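Local atomic coordinates of ubiquitin-conjugating enzyme (Plasmodium falciparum 3D7, PDB entry 2H2Y), a protein that probably acts, through the UBC domain present in this chain, as an E2 ubiquitin-conjugating enzyme that passes activated ubiquitin on toward target proteins. Residues A[22-25]-A[26-30]. Numbering follows the deposited sequence.
Sequences NYRI and QKELN
Arg24 and Glu28 form a salt bridge one turn apart on helix 21-34, the N-terminal helix of the UBC fold, which packs beside the four-stranded antiparallel sheet. The arginine comes side-on: NE lies 2.7 Å from Glu28 OE1, and NH2 reaches the same oxygen at 2.9 Å. OE1 sits almost exactly in the guanidinium plane, at its edge, while the carboxylate plane is turned by 33° against it. The NE bond uses the anti lone pair of OE1, whereas NH2 meets that oxygen nearly along its C-O axis. Arg24 has CG anti to its own N (chi1 171°) and then bends at chi2 (50°), which turns NE toward Glu28, whose chain bends at its own chi2 to bring the carboxylate round. Each group has a further partner: NH2 also bonds to Pro115 O, in the loop before helix 119-130, and OE2 accepts from Ile119 N, at the first residue of that helix. With the guanidinium on one oxygen and this backbone N-H on the other, the buried carboxylate probably stays ionised.

Tyr23 and Lys27 are likewise four residues apart, and here the contact is apolar: methylene CD of the lysine comes obliquely to ring atom CE1 at 4.1 Å. On the sheet side, Ile25, Glu28 and Leu29 touch Trp52 of strand 51-57, and Leu29 extends to Ile42 and Val44 of strand 40-44. Beneath the side chains the backbone keeps alpha-helical i to i+4 bonding, with Lys27 N on Tyr23 O, Glu28 N on Arg24 O, and Leu29 N on Ile25 O at 2.9 Å.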
ATOM      1  N   ASN A  22       2.333  -6.968  14.699  1.00 48.72           N
ATOM      2  CA  ASN A  22       3.197  -7.493  13.652  1.00 45.02           C
ATOM      3  C   ASN A  22       2.569  -8.718  12.999  1.00 41.25           C
ATOM      4  O   ASN A  22       2.647  -8.891  11.784  1.00 38.53           O
ATOM      5  CB  ASN A  22       4.569  -7.836  14.227  1.00 48.26           C
ATOM      6  CG  ASN A  22       5.479  -6.618  14.325  1.00 49.92           C
ATOM      7  OD1 ASN A  22       6.527  -6.652  14.976  1.00 50.95           O
ATOM      8  ND2 ASN A  22       5.083  -5.539  13.661  1.00 47.96           N
ATOM      9  N   TYR A  23       1.936  -9.559  13.811  1.00 39.17           N
ATOM     10  CA  TYR A  23       1.278 -10.757  13.311  1.00 36.28           C
ATOM     11  C   TYR A  23       0.338 -10.389  12.171  1.00 35.27           C
ATOM     12  O   TYR A  23       0.480 -10.877  11.051  1.00 35.25           O
ATOM     13  CB  TYR A  23       0.506 -11.433  14.441  1.00 34.46           C
ATOM     14  CG  TYR A  23      -0.310 -12.641  14.012  1.00 34.82           C
ATOM     15  CD1 TYR A  23      -1.546 -12.484  13.382  1.00 34.08           C
ATOM     16  CD2 TYR A  23       0.149 -13.940  14.249  1.00 34.79           C
ATOM     17  CE1 TYR A  23      -2.305 -13.580  13.000  1.00 35.26           C
ATOM     18  CE2 TYR A  23      -0.605 -15.050  13.871  1.00 34.40           C
ATOM     19  CZ  TYR A  23      -1.830 -14.859  13.246  1.00 36.30           C
ATOM     20  OH  TYR A  23      -2.583 -15.944  12.854  1.00 37.64           O
ATOM     21  N   ARG A  24      -0.625  -9.523  12.460  1.00 33.68           N
ATOM     22  CA  ARG A  24      -1.573  -9.082  11.447  1.00 31.17           C
ATOM     23  C   ARG A  24      -0.853  -8.455  10.249  1.00 29.36           C
ATOM     24  O   ARG A  24      -1.246  -8.668   9.105  1.00 29.47           O
ATOM     25  CB  ARG A  24      -2.552  -8.080  12.058  1.00 30.75           C
ATOM     26  CG  ARG A  24      -3.448  -7.380  11.059  1.00 27.13           C
ATOM     27  CD  ARG A  24      -4.112  -8.366  10.134  1.00 27.47           C
ATOM     28  NE  ARG A  24      -5.005  -7.686   9.205  1.00 29.89           N
ATOM     29  CZ  ARG A  24      -6.123  -7.070   9.570  1.00 30.39           C
ATOM     30  NH1 ARG A  24      -6.482  -7.048  10.847  1.00 27.98           N
ATOM     31  NH2 ARG A  24      -6.881  -6.482   8.653  1.00 32.53           N
ATOM     32  N   ILE A  25       0.199  -7.685  10.511  1.00 28.01           N
ATOM     33  CA  ILE A  25       0.954  -7.057   9.437  1.00 27.38           C
ATOM     34  C   ILE A  25       1.574  -8.133   8.560  1.00 28.11           C
ATOM     35  O   ILE A  25       1.528  -8.060   7.330  1.00 26.31           O
ATOM     36  CB  ILE A  25       2.060  -6.126  10.003  1.00 28.39           C
ATOM     37  CG1 ILE A  25       1.426  -4.825  10.488  1.00 27.47           C
ATOM     38  CG2 ILE A  25       3.108  -5.812   8.939  1.00 29.24           C
ATOM     39  CD1 ILE A  25       2.361  -3.962  11.285  1.00 29.61           C
ATOM     40  N   GLN A  26       2.159  -9.139   9.194  1.00 30.93           N
ATOM     41  CA  GLN A  26       2.769 -10.231   8.447  1.00 31.96           C
ATOM     42  C   GLN A  26       1.709 -10.939   7.613  1.00 31.14           C
ATOM     43  O   GLN A  26       1.944 -11.281   6.455  1.00 31.05           O
ATOM     44  CB  GLN A  26       3.427 -11.220   9.402  1.00 33.58           C
ATOM     45  CG  GLN A  26       3.805 -12.533   8.761  1.00 37.77           C
ATOM     46  CD  GLN A  26       4.554 -13.419   9.713  1.00 39.23           C
ATOM     47  OE1 GLN A  26       5.773 -13.368   9.788  1.00 41.83           O
ATOM     48  NE2 GLN A  26       3.823 -14.222  10.474  1.00 41.84           N
ATOM     49  N   LYS A  27       0.535 -11.148   8.200  1.00 32.12           N
ATOM     50  CA  LYS A  27      -0.534 -11.813   7.473  1.00 33.54           C
ATOM     51  C   LYS A  27      -0.901 -10.964   6.263  1.00 33.96           C
ATOM     52  O   LYS A  27      -1.172 -11.493   5.183  1.00 34.08           O
ATOM     53  CB  LYS A  27      -1.749 -12.024   8.376  1.00 34.09           C
ATOM     54  CG  LYS A  27      -2.660 -13.151   7.905  1.00 37.72           C
ATOM     55  CD  LYS A  27      -3.504 -13.712   9.041  1.00 41.23           C
ATOM     56  CE  LYS A  27      -4.679 -12.814   9.373  1.00 44.14           C
ATOM     57  NZ  LYS A  27      -5.636 -12.753   8.231  1.00 47.41           N
ATOM     58  N   GLU A  28      -0.884  -9.644   6.441  1.00 32.38           N
ATOM     59  CA  GLU A  28      -1.200  -8.718   5.357  1.00 32.86           C
ATOM     60  C   GLU A  28      -0.140  -8.723   4.263  1.00 34.41           C
ATOM     61  O   GLU A  28      -0.460  -8.526   3.087  1.00 35.66           O
ATOM     62  CB  GLU A  28      -1.362  -7.303   5.902  1.00 31.06           C
ATOM     63  CG  GLU A  28      -2.604  -7.126   6.746  1.00 33.10           C
ATOM     64  CD  GLU A  28      -3.875  -7.101   5.923  1.00 35.14           C
ATOM     65  OE1 GLU A  28      -4.968  -7.190   6.525  1.00 36.28           O
ATOM     66  OE2 GLU A  28      -3.786  -6.984   4.684  1.00 36.13           O
ATOM     67  N   LEU A  29       1.117  -8.943   4.645  1.00 33.71           N
ATOM     68  CA  LEU A  29       2.201  -8.982   3.669  1.00 33.53           C
ATOM     69  C   LEU A  29       2.011 -10.182   2.740  1.00 34.74           C
ATOM     70  O   LEU A  29       2.011 -10.030   1.512  1.00 34.64           O
ATOM     71  CB  LEU A  29       3.560  -9.074   4.371  1.00 34.11           C
ATOM     72  CG  LEU A  29       4.803  -9.193   3.470  1.00 33.94           C
ATOM     73  CD1 LEU A  29       4.968  -7.947   2.612  1.00 29.97           C
ATOM     74  CD2 LEU A  29       6.031  -9.391   4.339  1.00 33.14           C
ATOM     75  N   ASN A  30       1.837 -11.369   3.335  1.00 35.60           N
ATOM     76  CA  ASN A  30       1.637 -12.606   2.572  1.00 35.66           C
ATOM     77  C   ASN A  30       0.485 -12.485   1.592  1.00 34.57           C
ATOM     78  O   ASN A  30       0.585 -12.934   0.448  1.00 34.70           O
ATOM     79  CB  ASN A  30       1.381 -13.791   3.502  1.00 36.43           C
ATOM     80  CG  ASN A  30       2.610 -14.186   4.274  1.00 39.52           C
ATOM     81  OD1 ASN A  30       3.706 -14.257   3.712  1.00 41.68           O
ATOM     82  ND2 ASN A  30       2.444 -14.454   5.564  1.00 39.60           N
TER